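Long-range contact in accelerated cell death 11 (Arabidopsis thaliana, PDB 4NTG), which selectively transfers ceramide-1-phosphate and phytoceramide-1-phosphate between membranes: residues A[111-116]-A[182-187]. The protein carries 1 engineered substitution. Numbering follows the deposited sequence.
Sequences MVKVLF and SYVNSS. With 1PZ ((2S,3R,4E)-2-(dodecanoylamino)-3-hydroxyoctadec-4-en-1-yl dihydrogen phosphate), chain C.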
# COMPACT_ATOMS: atom_id res chain seq x y z
N MET A 111 -0.11 -2.94 4.13
CA MET A 111 1.23 -3.00 4.71
C MET A 111 1.62 -1.70 5.41
O MET A 111 1.95 -1.70 6.59
CB MET A 111 2.27 -3.29 3.63
CG MET A 111 3.71 -3.27 4.15
SD MET A 111 3.94 -4.59 5.36
CE MET A 111 5.50 -4.16 6.11
N VAL A 112 1.56 -0.60 4.67
CA VAL A 112 1.90 0.72 5.22
C VAL A 112 0.99 1.10 6.39
O VAL A 112 1.46 1.57 7.44
CB VAL A 112 1.84 1.80 4.13
CG1 VAL A 112 1.79 3.20 4.76
CG2 VAL A 112 3.03 1.62 3.18
N LYS A 113 -0.31 0.87 6.21
CA LYS A 113 -1.29 1.14 7.24
C LYS A 113 -0.95 0.42 8.56
O LYS A 113 -0.95 1.06 9.63
CB LYS A 113 -2.70 0.76 6.74
CG LYS A 113 -3.77 0.62 7.84
CD LYS A 113 -5.17 0.39 7.27
CE LYS A 113 -6.18 0.06 8.38
NZ LYS A 113 -5.94 -1.28 9.01
N VAL A 114 -0.65 -0.88 8.50
CA VAL A 114 -0.35 -1.66 9.71
C VAL A 114 1.00 -1.27 10.29
O VAL A 114 1.16 -1.15 11.51
CB VAL A 114 -0.45 -3.20 9.48
CG1 VAL A 114 -0.03 -3.98 10.73
CG2 VAL A 114 -1.87 -3.59 9.08
N LEU A 115 1.98 -1.05 9.40
CA LEU A 115 3.26 -0.46 9.80
C LEU A 115 3.03 0.83 10.59
O LEU A 115 3.57 1.00 11.69
CB LEU A 115 4.15 -0.18 8.59
CG LEU A 115 5.54 0.33 8.95
CD1 LEU A 115 6.30 -0.77 9.65
CD2 LEU A 115 6.34 0.82 7.74
N PHE A 116 2.21 1.73 10.04
CA PHE A 116 1.90 3.00 10.70
C PHE A 116 1.26 2.79 12.07
O PHE A 116 1.67 3.41 13.04
CB PHE A 116 1.02 3.90 9.82
CG PHE A 116 1.77 4.64 8.71
CD1 PHE A 116 3.15 4.51 8.56
CD2 PHE A 116 1.08 5.47 7.83
CE1 PHE A 116 3.82 5.19 7.55
CE2 PHE A 116 1.75 6.15 6.82
CZ PHE A 116 3.12 6.01 6.68
N SER A 182 -3.68 9.91 10.10
CA SER A 182 -4.57 10.27 9.00
C SER A 182 -4.58 9.19 7.90
O SER A 182 -5.65 8.74 7.47
CB SER A 182 -4.14 11.62 8.42
OG SER A 182 -4.91 11.94 7.28
N TYR A 183 -3.40 8.76 7.45
CA TYR A 183 -3.38 7.74 6.40
C TYR A 183 -4.07 6.47 6.89
O TYR A 183 -4.84 5.84 6.14
CB TYR A 183 -1.96 7.43 5.90
CG TYR A 183 -1.92 6.20 5.01
CD1 TYR A 183 -2.18 6.28 3.65
CD2 TYR A 183 -1.64 4.94 5.55
CE1 TYR A 183 -2.15 5.14 2.84
CE2 TYR A 183 -1.62 3.80 4.75
CZ TYR A 183 -1.87 3.91 3.40
OH TYR A 183 -1.84 2.77 2.63
N VAL A 184 -3.79 6.09 8.14
CA VAL A 184 -4.43 4.94 8.75
C VAL A 184 -5.96 5.11 8.70
O VAL A 184 -6.69 4.20 8.28
CB VAL A 184 -3.96 4.73 10.19
CG1 VAL A 184 -4.79 3.64 10.88
CG2 VAL A 184 -2.46 4.38 10.22
N ASN A 185 -6.43 6.28 9.12
CA ASN A 185 -7.88 6.56 9.09
C ASN A 185 -8.50 6.50 7.70
O ASN A 185 -9.61 6.01 7.54
CB ASN A 185 -8.18 7.92 9.72
CG ASN A 185 -7.84 7.97 11.18
OD1 ASN A 185 -7.69 6.93 11.84
ND2 ASN A 185 -7.73 9.18 11.72
N SER A 186 -7.77 7.02 6.70
CA SER A 186 -8.27 7.12 5.33
C SER A 186 -8.17 5.81 4.57
O SER A 186 -9.10 5.41 3.88
CB SER A 186 -7.52 8.21 4.56
OG SER A 186 -7.75 9.50 5.12
N SER A 187 -7.03 5.14 4.69
CA SER A 187 -6.78 3.90 3.95
C SER A 187 -7.71 2.76 4.38
O SER A 187 -8.02 1.87 3.58
CB SER A 187 -5.31 3.48 4.10
OG SER A 187 -5.01 3.09 5.43
CAS 1PZ C . 21.06 -9.29 0.52
CAF 1PZ C . 20.19 -8.10 0.09
CAG 1PZ C . 18.88 -8.13 0.89
CAH 1PZ C . 17.72 -8.54 -0.03
CAI 1PZ C . 16.41 -8.63 0.79
CAJ 1PZ C . 15.21 -8.56 -0.14
CAK 1PZ C . 14.26 -7.47 0.39
CAL 1PZ C . 12.81 -7.94 0.21
CAM 1PZ C . 12.30 -7.66 -1.23
CAN 1PZ C . 10.76 -7.86 -1.16
CAO 1PZ C . 10.20 -7.91 -2.59
CAP 1PZ C . 9.06 -8.97 -2.60
CAQ 1PZ C . 7.85 -8.41 -3.38
CAE 1PZ C . 7.10 -9.58 -3.98
CAD 1PZ C . 7.06 -9.75 -5.36
CAC 1PZ C . 6.04 -10.72 -5.99
OAR 1PZ C . 6.25 -12.00 -5.49
CAB 1PZ C . 4.67 -10.24 -5.59
CAA 1PZ C . 3.64 -10.79 -6.56
OBB 1PZ C . 3.74 -10.18 -7.84
PAX 1PZ C . 3.35 -11.02 -9.13
OAZ 1PZ C . 4.12 -10.37 -10.21
OBA 1PZ C . 1.83 -10.73 -9.47
OAY 1PZ C . 3.64 -12.48 -8.99
NAW 1PZ C . 4.63 -8.80 -5.59
CAU 1PZ C . 3.99 -8.11 -4.58
OAV 1PZ C . 3.22 -8.67 -3.61
CAT 1PZ C . 4.22 -6.59 -4.61
CBC 1PZ C . 4.17 -6.08 -3.14
CBD 1PZ C . 5.20 -4.98 -3.01
CBE 1PZ C . 5.31 -4.50 -1.53
CBF 1PZ C . 5.76 -5.67 -0.64
CBG 1PZ C . 7.13 -5.35 -0.00
CBH 1PZ C . 6.89 -4.71 1.37
CBI 1PZ C . 7.82 -5.37 2.40
CBJ 1PZ C . 7.90 -4.42 3.58
CBK 1PZ C . 9.01 -4.85 4.54
CBL 1PZ C . 9.32 -3.68 5.45
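Helices 98-120 and 173-199 meet here through Lys113 and Val184, whose CA atoms lie 5.2 Å apart. The axes of the two short segments approach to 9.1 Å at their closest, with N-to-C directions at 136°, so the helices cross in a roughly antiparallel sense. This is helix-on-helix packing inside the all-helical GLTP fold. No hydrogen bond spans the two segments; apolar contacts carry the packing.

Tyr183 reaches across from 182-187. Its CG lies anti to the backbone N (chi1 169°), which extends the ring towards 111-116. Val112 CG1 approaches Tyr183 CE2 to 3.5 Å, and the two side chains cross at about a right angle. The backbone N of Lys113 sits at the edge of the tyrosine ring, in its plane. Phe116 also crosses Tyr183 at about a right angle, CD2 3.6 Å from Tyr183 CD2, with the ring planes at 82°. Val112 CG1 also sits over one face of the Phe116 ring, toward its rim, and Val184 CG2 packs against Phe116 CB at 3.5 Å. The Tyr183 hydroxyl is hydrogen-bonded to Leu109 O, one turn before Lys113 on helix 98-120, so a polar bond ties down the far end of this buried ring. Phe18 of helix 10-25 meets the same ring edge-to-face.

Away from Tyr183, Met111 turns to the bound ceramide-1-phosphate, its CE touching CBJ of the acyl chain. Helix 98-120 thus lies between helix 173-199 and the lipid; Arg100 and Arg104, earlier on it, bind the lipid.

Lys113 passes Ser187, its CD 3.3 Å from Ser187 OG, and its terminal NZ leads away to a long, weak ion pair with Glu117. Ser187 OG donates a hydrogen bond to Tyr183 O at 2.8 Å, tilted from the carbonyl plane, and that oxygen also accepts a hydrogen bond from Ser187 N.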